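Local coordinates for rhodopsin (Todarodes pacificus, PDB 2Z73), which detects light through bound retinal, whose 11-cis to all-trans isomerization activates G-protein signalling to phospholipase C in squid vision, at residues H20-E25 with G287-V292; F26-V29 with V33-S36; I74-S79 with I123-M128; T93-C96 with K100-F103. All coordinates share one frame; numbering follows the deposited sequence.

Interaction 1: H20-E25 with G287-V292; sequences HPHWRE and GPLEWV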
loop_
_atom_site.group_PDB
_atom_site.type_symbol
_atom_site.label_atom_id
_atom_site.label_comp_id
_atom_site.label_asym_id
_atom_site.label_seq_id
_atom_site.Cartn_x
_atom_site.Cartn_y
_atom_site.Cartn_z
ATOM N N HIS A 20 -18.616 -7.825 -20.747
ATOM C CA HIS A 20 -19.925 -7.942 -20.125
ATOM C C HIS A 20 -20.873 -6.974 -20.796
ATOM O O HIS A 20 -20.506 -5.831 -21.072
ATOM C CB HIS A 20 -19.862 -7.610 -18.641
ATOM C CG HIS A 20 -21.127 -7.913 -17.906
ATOM N ND1 HIS A 20 -22.284 -7.191 -18.092
ATOM C CD2 HIS A 20 -21.424 -8.878 -17.004
ATOM C CE1 HIS A 20 -23.241 -7.700 -17.337
ATOM N NE2 HIS A 20 -22.746 -8.724 -16.667
ATOM N N PRO A 21 -22.113 -7.417 -21.068
ATOM C CA PRO A 21 -23.152 -6.614 -21.714
ATOM C C PRO A 21 -23.259 -5.210 -21.133
ATOM O O PRO A 21 -23.494 -4.241 -21.853
ATOM C CB PRO A 21 -24.406 -7.435 -21.470
ATOM C CG PRO A 21 -23.891 -8.825 -21.525
ATOM C CD PRO A 21 -22.642 -8.741 -20.695
ATOM N N HIS A 22 -23.082 -5.106 -19.822
ATOM C CA HIS A 22 -23.177 -3.821 -19.158
ATOM C C HIS A 22 -22.284 -2.741 -19.739
ATOM O O HIS A 22 -22.711 -1.597 -19.883
ATOM C CB HIS A 22 -22.871 -3.945 -17.675
ATOM C CG HIS A 22 -22.750 -2.622 -16.999
ATOM N ND1 HIS A 22 -23.735 -1.662 -17.076
ATOM C CD2 HIS A 22 -21.742 -2.070 -16.283
ATOM C CE1 HIS A 22 -23.341 -0.576 -16.437
ATOM N NE2 HIS A 22 -22.135 -0.797 -15.946
ATOM N N TRP A 23 -21.046 -3.086 -20.066
ATOM C CA TRP A 23 -20.124 -2.091 -20.618
ATOM C C TRP A 23 -20.383 -1.852 -22.099
ATOM O O TRP A 23 -19.903 -0.887 -22.682
ATOM C CB TRP A 23 -18.666 -2.543 -20.424
ATOM C CG TRP A 23 -18.274 -2.804 -18.992
ATOM C CD1 TRP A 23 -17.907 -4.001 -18.455
ATOM C CD2 TRP A 23 -18.215 -1.853 -17.920
ATOM N NE1 TRP A 23 -17.623 -3.859 -17.121
ATOM C CE2 TRP A 23 -17.805 -2.549 -16.767
ATOM C CE3 TRP A 23 -18.470 -0.482 -17.824
ATOM C CZ2 TRP A 23 -17.643 -1.923 -15.528
ATOM C CZ3 TRP A 23 -18.313 0.147 -16.592
ATOM C CH2 TRP A 23 -17.901 -0.576 -15.458
ATOM N N ARG A 24 -21.169 -2.733 -22.698
ATOM C CA ARG A 24 -21.476 -2.661 -24.119
ATOM C C ARG A 24 -22.557 -1.675 -24.511
ATOM O O ARG A 24 -22.639 -1.278 -25.667
ATOM C CB ARG A 24 -21.847 -4.060 -24.602
ATOM C CG ARG A 24 -20.689 -5.024 -24.473
ATOM C CD ARG A 24 -21.106 -6.436 -24.160
ATOM N NE ARG A 24 -21.895 -7.059 -25.216
ATOM C CZ ARG A 24 -21.983 -8.376 -25.396
ATOM N NH1 ARG A 24 -21.324 -9.214 -24.596
ATOM N NH2 ARG A 24 -22.751 -8.861 -26.367
ATOM N N GLU A 25 -23.388 -1.269 -23.565
ATOM C CA GLU A 25 -24.460 -0.351 -23.900
ATOM C C GLU A 25 -24.026 1.109 -23.958
ATOM O O GLU A 25 -24.782 1.973 -24.397
ATOM C CB GLU A 25 -25.606 -0.509 -22.900
ATOM C CG GLU A 25 -25.387 0.223 -21.608
ATOM C CD GLU A 25 -26.395 -0.163 -20.565
ATOM O OE1 GLU A 25 -26.728 0.695 -19.722
ATOM O OE2 GLU A 25 -26.850 -1.325 -20.580
ATOM N N GLY A 287 -26.222 -2.659 -5.786
ATOM C CA GLY A 287 -27.114 -1.535 -6.001
ATOM C C GLY A 287 -27.463 -1.224 -7.444
ATOM O O GLY A 287 -27.512 -2.120 -8.287
ATOM N N PRO A 288 -27.730 0.054 -7.754
ATOM C CA PRO A 288 -28.083 0.522 -9.098
ATOM C C PRO A 288 -26.944 0.393 -10.109
ATOM O O PRO A 288 -26.112 1.296 -10.242
ATOM C CB PRO A 288 -28.460 1.984 -8.869
ATOM C CG PRO A 288 -28.912 2.007 -7.452
ATOM C CD PRO A 288 -27.903 1.134 -6.771
ATOM N N LEU A 289 -26.904 -0.720 -10.834
ATOM C CA LEU A 289 -25.860 -0.904 -11.828
ATOM C C LEU A 289 -25.867 0.255 -12.812
ATOM O O LEU A 289 -24.858 0.526 -13.452
ATOM C CB LEU A 289 -26.064 -2.209 -12.599
ATOM C CG LEU A 289 -25.079 -2.490 -13.752
ATOM C CD1 LEU A 289 -23.680 -2.780 -13.187
ATOM C CD2 LEU A 289 -25.577 -3.674 -14.575
ATOM N N GLU A 290 -27.004 0.938 -12.936
ATOM C CA GLU A 290 -27.093 2.049 -13.876
ATOM C C GLU A 290 -26.216 3.204 -13.446
ATOM O O GLU A 290 -25.990 4.141 -14.209
ATOM C CB GLU A 290 -28.542 2.525 -14.070
ATOM C CG GLU A 290 -29.362 2.667 -12.802
ATOM C CD GLU A 290 -29.963 1.349 -12.345
ATOM O OE1 GLU A 290 -30.657 1.335 -11.305
ATOM O OE2 GLU A 290 -29.749 0.330 -13.029
ATOM N N TRP A 291 -25.715 3.131 -12.218
ATOM C CA TRP A 291 -24.830 4.172 -11.708
ATOM C C TRP A 291 -23.416 3.922 -12.218
ATOM O O TRP A 291 -22.684 4.852 -12.557
ATOM C CB TRP A 291 -24.822 4.174 -10.178
ATOM C CG TRP A 291 -26.079 4.701 -9.562
ATOM C CD1 TRP A 291 -27.078 5.385 -10.194
ATOM C CD2 TRP A 291 -26.449 4.637 -8.181
ATOM N NE1 TRP A 291 -28.044 5.756 -9.291
ATOM C CE2 TRP A 291 -27.684 5.311 -8.047
ATOM C CE3 TRP A 291 -25.856 4.080 -7.041
ATOM C CZ2 TRP A 291 -28.339 5.444 -6.817
ATOM C CZ3 TRP A 291 -26.508 4.212 -5.814
ATOM C CH2 TRP A 291 -27.738 4.890 -5.715
ATOM N N VAL A 292 -23.046 2.648 -12.276
ATOM C CA VAL A 292 -21.720 2.255 -12.714
ATOM C C VAL A 292 -21.473 2.535 -14.184
ATOM O O VAL A 292 -21.460 1.627 -15.003
ATOM C CB VAL A 292 -21.468 0.763 -12.446
ATOM C CG1 VAL A 292 -20.010 0.441 -12.671
ATOM C CG2 VAL A 292 -21.875 0.412 -11.028
#

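Interaction 2: F26-V29 with V33-S36; sequences FDQV and VYYS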
loop_
_atom_site.group_PDB
_atom_site.type_symbol
_atom_site.label_atom_id
_atom_site.label_comp_id
_atom_site.label_asym_id
_atom_site.label_seq_id
_atom_site.Cartn_x
_atom_site.Cartn_y
_atom_site.Cartn_z
ATOM N N PHE A 26 -22.806 1.396 -23.537
ATOM C CA PHE A 26 -22.341 2.771 -23.533
ATOM C C PHE A 26 -21.667 3.201 -24.813
ATOM O O PHE A 26 -21.214 2.373 -25.598
ATOM C CB PHE A 26 -21.392 2.997 -22.358
ATOM C CG PHE A 26 -22.004 2.669 -21.031
ATOM C CD1 PHE A 26 -22.885 3.553 -20.410
ATOM C CD2 PHE A 26 -21.728 1.456 -20.409
ATOM C CE1 PHE A 26 -23.475 3.233 -19.191
ATOM C CE2 PHE A 26 -22.320 1.133 -19.189
ATOM C CZ PHE A 26 -23.195 2.025 -18.581
ATOM N N ASP A 27 -21.631 4.513 -25.027
ATOM C CA ASP A 27 -20.986 5.076 -26.195
ATOM C C ASP A 27 -19.513 5.080 -25.863
ATOM O O ASP A 27 -19.132 5.046 -24.692
ATOM C CB ASP A 27 -21.436 6.515 -26.452
ATOM C CG ASP A 27 -22.852 6.607 -26.982
ATOM O OD1 ASP A 27 -23.289 5.699 -27.723
ATOM O OD2 ASP A 27 -23.525 7.607 -26.675
ATOM N N GLN A 28 -18.676 5.129 -26.886
ATOM C CA GLN A 28 -17.249 5.127 -26.655
ATOM C C GLN A 28 -16.749 6.505 -26.274
ATOM O O GLN A 28 -16.970 7.475 -26.999
ATOM C CB GLN A 28 -16.522 4.638 -27.896
ATOM C CG GLN A 28 -15.032 4.619 -27.732
ATOM C CD GLN A 28 -14.354 3.972 -28.903
ATOM O OE1 GLN A 28 -14.703 4.233 -30.052
ATOM N NE2 GLN A 28 -13.372 3.124 -28.624
ATOM N N VAL A 29 -16.072 6.583 -25.131
ATOM C CA VAL A 29 -15.516 7.835 -24.644
ATOM C C VAL A 29 -14.600 8.412 -25.713
ATOM O O VAL A 29 -14.088 7.690 -26.557
ATOM C CB VAL A 29 -14.722 7.617 -23.339
ATOM C CG1 VAL A 29 -15.630 6.984 -22.289
ATOM C CG2 VAL A 29 -13.490 6.737 -23.601
ATOM N N VAL A 33 -9.752 11.094 -23.957
ATOM C CA VAL A 33 -9.908 10.433 -22.669
ATOM C C VAL A 33 -9.049 9.179 -22.582
ATOM O O VAL A 33 -8.484 8.868 -21.529
ATOM C CB VAL A 33 -11.373 10.037 -22.409
ATOM C CG1 VAL A 33 -11.482 9.316 -21.070
ATOM C CG2 VAL A 33 -12.256 11.272 -22.423
ATOM N N TYR A 34 -8.969 8.450 -23.686
ATOM C CA TYR A 34 -8.171 7.241 -23.728
ATOM C C TYR A 34 -6.711 7.619 -23.591
ATOM O O TYR A 34 -5.969 6.994 -22.833
ATOM C CB TYR A 34 -8.361 6.509 -25.053
ATOM C CG TYR A 34 -9.628 5.706 -25.161
ATOM C CD1 TYR A 34 -10.674 6.126 -25.986
ATOM C CD2 TYR A 34 -9.756 4.485 -24.488
ATOM C CE1 TYR A 34 -11.819 5.340 -26.149
ATOM C CE2 TYR A 34 -10.889 3.694 -24.641
ATOM C CZ TYR A 34 -11.918 4.120 -25.476
ATOM O OH TYR A 34 -13.018 3.320 -25.658
ATOM N N TYR A 35 -6.317 8.650 -24.336
ATOM C CA TYR A 35 -4.945 9.151 -24.340
ATOM C C TYR A 35 -4.509 9.669 -22.973
ATOM O O TYR A 35 -3.388 9.418 -22.528
ATOM C CB TYR A 35 -4.813 10.245 -25.400
ATOM C CG TYR A 35 -5.129 9.728 -26.787
ATOM C CD1 TYR A 35 -5.518 10.590 -27.815
ATOM C CD2 TYR A 35 -5.065 8.362 -27.061
ATOM C CE1 TYR A 35 -5.841 10.094 -29.081
ATOM C CE2 TYR A 35 -5.382 7.860 -28.315
ATOM C CZ TYR A 35 -5.772 8.725 -29.320
ATOM O OH TYR A 35 -6.105 8.201 -30.550
ATOM N N SER A 36 -5.399 10.385 -22.303
ATOM C CA SER A 36 -5.080 10.902 -21.001
ATOM C C SER A 36 -4.945 9.734 -20.039
ATOM O O SER A 36 -4.044 9.706 -19.197
ATOM C CB SER A 36 -6.177 11.854 -20.531
ATOM O OG SER A 36 -6.276 12.942 -21.427
HETATM O O HOH W 1 -15.211 3.835 -24.070
#

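Interaction 3: I74-S79 with I123-M128; sequences INLAFS and IMTMAM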
loop_
_atom_site.group_PDB
_atom_site.type_symbol
_atom_site.label_atom_id
_atom_site.label_comp_id
_atom_site.label_asym_id
_atom_site.label_seq_id
_atom_site.Cartn_x
_atom_site.Cartn_y
_atom_site.Cartn_z
ATOM N N ILE A 74 10.271 -2.862 2.863
ATOM C CA ILE A 74 10.786 -3.358 1.608
ATOM C C ILE A 74 9.701 -4.165 0.910
ATOM O O ILE A 74 9.422 -3.963 -0.274
ATOM C CB ILE A 74 12.066 -4.212 1.839
ATOM C CG1 ILE A 74 13.211 -3.289 2.285
ATOM C CG2 ILE A 74 12.467 -4.953 0.561
ATOM C CD1 ILE A 74 14.455 -4.003 2.747
ATOM N N ASN A 75 9.079 -5.073 1.657
ATOM C CA ASN A 75 8.021 -5.916 1.116
ATOM C C ASN A 75 6.917 -5.050 0.498
ATOM O O ASN A 75 6.393 -5.368 -0.576
ATOM C CB ASN A 75 7.438 -6.810 2.217
ATOM C CG ASN A 75 6.379 -7.758 1.688
ATOM O OD1 ASN A 75 6.681 -8.684 0.933
ATOM N ND2 ASN A 75 5.133 -7.528 2.070
ATOM N N LEU A 76 6.576 -3.961 1.187
ATOM C CA LEU A 76 5.550 -3.032 0.722
ATOM C C LEU A 76 5.994 -2.394 -0.602
ATOM O O LEU A 76 5.209 -2.273 -1.545
ATOM C CB LEU A 76 5.344 -1.928 1.758
ATOM C CG LEU A 76 3.950 -1.355 1.999
ATOM C CD1 LEU A 76 4.089 -0.024 2.721
ATOM C CD2 LEU A 76 3.201 -1.158 0.688
ATOM N N ALA A 77 7.258 -1.983 -0.665
ATOM C CA ALA A 77 7.790 -1.358 -1.864
ATOM C C ALA A 77 7.826 -2.331 -3.039
ATOM O O ALA A 77 7.602 -1.927 -4.178
ATOM C CB ALA A 77 9.177 -0.811 -1.596
ATOM N N PHE A 78 8.117 -3.602 -2.773
ATOM C CA PHE A 78 8.162 -4.596 -3.847
ATOM C C PHE A 78 6.737 -4.728 -4.376
ATOM O O PHE A 78 6.502 -4.802 -5.585
ATOM C CB PHE A 78 8.626 -5.958 -3.320
ATOM C CG PHE A 78 8.690 -7.026 -4.376
ATOM C CD1 PHE A 78 9.897 -7.376 -4.959
ATOM C CD2 PHE A 78 7.529 -7.648 -4.827
ATOM C CE1 PHE A 78 9.952 -8.322 -5.976
ATOM C CE2 PHE A 78 7.577 -8.599 -5.848
ATOM C CZ PHE A 78 8.786 -8.933 -6.421
ATOM N N SER A 79 5.799 -4.759 -3.439
ATOM C CA SER A 79 4.396 -4.860 -3.744
ATOM C C SER A 79 3.971 -3.708 -4.639
ATOM O O SER A 79 3.413 -3.907 -5.719
ATOM C CB SER A 79 3.588 -4.822 -2.445
ATOM O OG SER A 79 2.201 -4.952 -2.678
ATOM N N ILE A 123 -1.863 -3.595 2.085
ATOM C CA ILE A 123 -2.543 -3.339 3.358
ATOM C C ILE A 123 -2.151 -4.360 4.415
ATOM O O ILE A 123 -1.955 -4.009 5.579
ATOM C CB ILE A 123 -4.074 -3.389 3.246
ATOM C CG1 ILE A 123 -4.480 -3.937 1.879
ATOM C CG2 ILE A 123 -4.659 -2.018 3.543
ATOM C CD1 ILE A 123 -5.946 -4.259 1.763
ATOM N N MET A 124 -2.042 -5.624 4.025
ATOM C CA MET A 124 -1.673 -6.648 4.999
ATOM C C MET A 124 -0.241 -6.409 5.485
ATOM O O MET A 124 0.088 -6.689 6.646
ATOM C CB MET A 124 -1.803 -8.047 4.400
ATOM C CG MET A 124 -1.727 -9.140 5.439
ATOM S SD MET A 124 -2.787 -8.812 6.874
ATOM C CE MET A 124 -4.347 -9.443 6.326
ATOM N N THR A 125 0.610 -5.890 4.602
ATOM C CA THR A 125 1.977 -5.607 4.996
ATOM C C THR A 125 1.871 -4.476 5.999
ATOM O O THR A 125 2.526 -4.499 7.036
ATOM C CB THR A 125 2.859 -5.143 3.814
ATOM O OG1 THR A 125 2.961 -6.189 2.850
ATOM C CG2 THR A 125 4.256 -4.791 4.300
ATOM N N MET A 126 1.041 -3.485 5.684
ATOM C CA MET A 126 0.854 -2.364 6.595
ATOM C C MET A 126 0.347 -2.915 7.928
ATOM O O MET A 126 0.741 -2.442 8.993
ATOM C CB MET A 126 -0.125 -1.339 6.011
ATOM C CG MET A 126 0.497 -0.445 4.944
ATOM S SD MET A 126 -0.629 0.801 4.251
ATOM C CE MET A 126 -0.282 0.676 2.490
ATOM N N ALA A 127 -0.503 -3.938 7.867
ATOM C CA ALA A 127 -1.021 -4.547 9.084
ATOM C C ALA A 127 0.162 -5.048 9.927
ATOM O O ALA A 127 0.239 -4.764 11.125
ATOM C CB ALA A 127 -1.952 -5.704 8.739
ATOM N N MET A 128 1.079 -5.787 9.300
ATOM C CA MET A 128 2.250 -6.301 10.002
ATOM C C MET A 128 3.064 -5.145 10.569
ATOM O O MET A 128 3.712 -5.271 11.617
ATOM C CB MET A 128 3.147 -7.105 9.060
ATOM C CG MET A 128 2.483 -8.299 8.429
ATOM S SD MET A 128 1.676 -9.324 9.663
ATOM C CE MET A 128 0.102 -9.574 8.870
#

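Interaction 4: T93-C96 with K100-F103; sequences TISC and KWIF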
loop_
_atom_site.group_PDB
_atom_site.type_symbol
_atom_site.label_atom_id
_atom_site.label_comp_id
_atom_site.label_asym_id
_atom_site.label_seq_id
_atom_site.Cartn_x
_atom_site.Cartn_y
_atom_site.Cartn_z
ATOM N N THR A 93 -1.378 1.266 -20.612
ATOM C CA THR A 93 -0.988 2.400 -21.427
ATOM C C THR A 93 -1.093 2.107 -22.917
ATOM O O THR A 93 -1.676 2.895 -23.659
ATOM C CB THR A 93 0.440 2.841 -21.084
ATOM O OG1 THR A 93 0.507 3.126 -19.683
ATOM C CG2 THR A 93 0.841 4.091 -21.882
ATOM N N ILE A 94 -0.536 0.981 -23.360
ATOM C CA ILE A 94 -0.589 0.631 -24.775
ATOM C C ILE A 94 -2.034 0.370 -25.190
ATOM O O ILE A 94 -2.451 0.760 -26.275
ATOM C CB ILE A 94 0.292 -0.606 -25.085
ATOM C CG1 ILE A 94 1.767 -0.223 -24.973
ATOM C CG2 ILE A 94 0.015 -1.139 -26.484
ATOM C CD1 ILE A 94 2.187 0.872 -25.915
ATOM N N SER A 95 -2.797 -0.278 -24.312
ATOM C CA SER A 95 -4.189 -0.573 -24.592
ATOM C C SER A 95 -4.973 0.704 -24.817
ATOM O O SER A 95 -5.790 0.789 -25.737
ATOM C CB SER A 95 -4.816 -1.359 -23.446
ATOM O OG SER A 95 -4.489 -2.726 -23.562
ATOM N N CYS A 96 -4.722 1.702 -23.981
ATOM C CA CYS A 96 -5.420 2.969 -24.125
ATOM C C CYS A 96 -5.132 3.616 -25.472
ATOM O O CYS A 96 -6.054 3.879 -26.241
ATOM C CB CYS A 96 -5.040 3.923 -22.990
ATOM S SG CYS A 96 -5.761 3.481 -21.392
ATOM N N LYS A 100 -8.118 -0.135 -27.105
ATOM C CA LYS A 100 -8.461 -1.550 -27.031
ATOM C C LYS A 100 -7.396 -2.398 -26.333
ATOM O O LYS A 100 -6.209 -2.109 -26.446
ATOM C CB LYS A 100 -8.690 -2.097 -28.441
ATOM C CG LYS A 100 -9.066 -3.563 -28.482
ATOM C CD LYS A 100 -9.636 -3.956 -29.842
ATOM C CE LYS A 100 -10.864 -3.118 -30.188
ATOM N NZ LYS A 100 -11.883 -3.156 -29.105
ATOM N N TRP A 101 -7.828 -3.434 -25.612
ATOM C CA TRP A 101 -6.915 -4.346 -24.931
ATOM C C TRP A 101 -6.485 -5.413 -25.922
ATOM O O TRP A 101 -7.238 -6.343 -26.226
ATOM C CB TRP A 101 -7.588 -5.009 -23.719
ATOM C CG TRP A 101 -6.723 -6.058 -23.038
ATOM C CD1 TRP A 101 -6.604 -7.373 -23.388
ATOM C CD2 TRP A 101 -5.855 -5.864 -21.913
ATOM N NE1 TRP A 101 -5.721 -8.009 -22.554
ATOM C CE2 TRP A 101 -5.244 -7.109 -21.639
ATOM C CE3 TRP A 101 -5.530 -4.758 -21.108
ATOM C CZ2 TRP A 101 -4.320 -7.284 -20.589
ATOM C CZ3 TRP A 101 -4.607 -4.933 -20.058
ATOM C CH2 TRP A 101 -4.018 -6.188 -19.814
ATOM N N ILE A 102 -5.266 -5.272 -26.427
ATOM C CA ILE A 102 -4.709 -6.185 -27.426
ATOM C C ILE A 102 -3.804 -7.279 -26.882
ATOM O O ILE A 102 -3.091 -7.901 -27.657
ATOM C CB ILE A 102 -3.853 -5.414 -28.438
ATOM C CG1 ILE A 102 -2.691 -4.728 -27.690
ATOM C CG2 ILE A 102 -4.706 -4.403 -29.184
ATOM C CD1 ILE A 102 -1.576 -4.205 -28.573
ATOM N N PHE A 103 -3.824 -7.535 -25.580
ATOM C CA PHE A 103 -2.912 -8.531 -25.031
ATOM C C PHE A 103 -3.481 -9.888 -24.675
ATOM O O PHE A 103 -2.794 -10.707 -24.065
ATOM C CB PHE A 103 -2.170 -7.931 -23.835
ATOM C CG PHE A 103 -1.420 -6.666 -24.167
ATOM C CD1 PHE A 103 -0.246 -6.714 -24.919
ATOM C CD2 PHE A 103 -1.918 -5.427 -23.780
ATOM C CE1 PHE A 103 0.417 -5.539 -25.282
ATOM C CE2 PHE A 103 -1.263 -4.247 -24.137
ATOM C CZ PHE A 103 -0.100 -4.301 -24.887
#

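Interaction 1: H20-E25 with G287-V292
His-22 and Leu-289 meet through matching extended first torsions: in each, CG stands trans to the backbone N (chi1 171° and 176°), which sends the imidazole and the isobutyl group past one another in opposite directions. Leu-289 CD1 thereby comes to lie over one face of the imidazole, 3.7 Å from the centroid of the His-22 ring, a CH-pi contact. The edge of the same ring does polar work. His-22 NE2 donates a hydrogen bond to Val-292 O at 2.7 Å; the bond is bent at the hydrogen (142°), yet it lies in the carbonyl plane and close to the ring plane. Apolar contact over the face and a bond at the edge together fix how the ring is turned. With alanine at His-22, Val-292 O would probably lose this donor and a gap would open beneath the Leu-289 methyls. Second-shell support comes from His-20, an N-cap whose ND1 accepts from His-22 N at 2.8 Å and probably steadies the turn that presents the imidazole. Beside the imidazole, the far end of the Trp-23 indole brings CH2 within 3.6 Å of Val-292 CG1. The extracellular N-terminal turn is thus latched to the loop joining helices 246-286 and 294-306: Val-292 rests on Val-280 and Ala-284 of the former, while Phe-26 meets the imidazole edge-to-face and Tyr-190 and Ile-191 touch Trp-23.

Interaction 2: F26-V29 with V33-S36
Val-29 and Val-33 bring the two backbones nearest, with CA atoms 6.5 Å apart, where the extended chain of 26-29 turns into helix 31-61. This is the extracellular entry to the first transmembrane helix of a seven-helix receptor, and the first turns of that helix fold side chains back onto the extended lead-in. The branching of Val-29 does much of the packing: chi1 of -57° places CG1 anti to the carbonyl carbon and leaves CG2 between the backbone N and the carbonyl carbon, and from there CG2 presses on one face of Tyr-34, 3.7 Å from the ring centroid, off centre toward the rim, in a CH-pi contact. The same methyl lies 4.1 Å from Val-33 CB. Both valines also touch Tyr-295 of helix 294-306, and Trp-11 of the N-terminal arm packs against Gln-28 and Tyr-34. Gln-28 stretches out nearly straight and crosses the phenol at about a right angle, its amide almost perpendicular to the ring. Its NE2 donates to Tyr-34 OH at 3.0 Å (156° at the hydrogen). The hydroxyl has a second partner, a water 2.8 Å from Tyr-34 OH, and this water accepts from Val-29 N at 3.1 Å, tying the phenol to the backbone of the lead-in.

Interaction 3: I74-S79 with I123-M128
Thr-125 takes part in both the polar and the apolar side of the contact with Asn-75 and Leu-76, where two transmembrane helices run antiparallel, their local axes 172° apart in direction and 9.4 Å apart at closest approach. The polar part is a weak hydrogen bond: Asn-75 ND2 lies 2.7 Å from Thr-125 OG1, but the angle at the hydrogen is only 117°. Each group has a stronger partner. The hydroxyl also bonds to Met-121 O, one turn earlier on its own helix, and Asn-75 OD1 accepts from Trp-160 NE1 of helix 149-167, which helps hold the amide in place. The apolar part uses the other branch of the threonine. With OG1 beside the backbone N (chi1 -63°), CG2 is directed at the opposing helix, 3.6 Å from Asn-75 ND2 and 4.0 Å from Leu-76 CB. Farther along, Leu-76 CD1 touches Met-126 CG at 4.2 Å. Putting a valine in place of Thr-125 would probably keep much of the methyl packing but leave Asn-75 ND2 without its hydroxyl neighbour. Through Asn-75, Thr-125 and Trp-160, the second, third and fourth transmembrane helices are joined in the buried middle of the membrane bundle, an arrangement characteristic of rhodopsin-family receptors.

Interaction 4: T93-C96 with K100-F103
Ser-95 meets Trp-101 and Ile-94 meets Phe-103 where the last turn of helix 91-97 faces the returning loop. In Ser-95, OG lies beside the backbone N (chi1 -81°) and hydrogen-bonds to Leu-91 O within the helix; the same hydroxyl rests 3.2 Å from Trp-101 CA and 3.4 Å from Trp-101 CE3, and meets Phe-103 near its ring plane, at the CE2 edge. Ile-94 instead reaches out with the CG2 branch, which the first torsion (chi1 -71°) sets trans to the backbone N. That methyl lies 3.5 Å from Phe-103 CZ and 4.0 Å from Ile-102 CD1. Ile-102 in turn lays CG1 over the centre of one Phe-103 face, so the phenyl is braced by isoleucines of both segments. The indole NE1 of Trp-101 bonds to Gly-104 O and its ring meets Tyr-111 edge-to-face. Trp-101, Phe-103 and Gly-104 form the Trp-X-Phe-Gly sequence common in the first extracellular loop of rhodopsin-family receptors. One hydrogen bond joins the segments, Lys-100 N to Ser-95 O at 2.9 Å (159° at the hydrogen). The polar link is thus a backbone one, while the side chains meet by van der Waals contact, which suggests that the hydrogen bond sets the turn and the packing steadies it.

Overall arrangement
From the N terminus, residues 20-25 open the widest loop, which interaction 1 closes only at 287-292, pinning the extracellular N-terminal arm to the last extracellular loop; the other three contacts all fall within it. Interaction 2 closes at once, at the start of helix 31-61. Interaction 3 follows in series and spans from helix 70-87 to helix 104-138; inside that span interaction 4 closes the short turn after helix 91-97. No two loops cross. In space, interactions 1, 2 and 4 lie together at the extracellular end, 2 touching 1 through Phe-26 and Val-292 and touching 4 through Tyr-34 and Cys-96. Interaction 3 lies deep in the bundle, its centre about 29 Å from that of interaction 4.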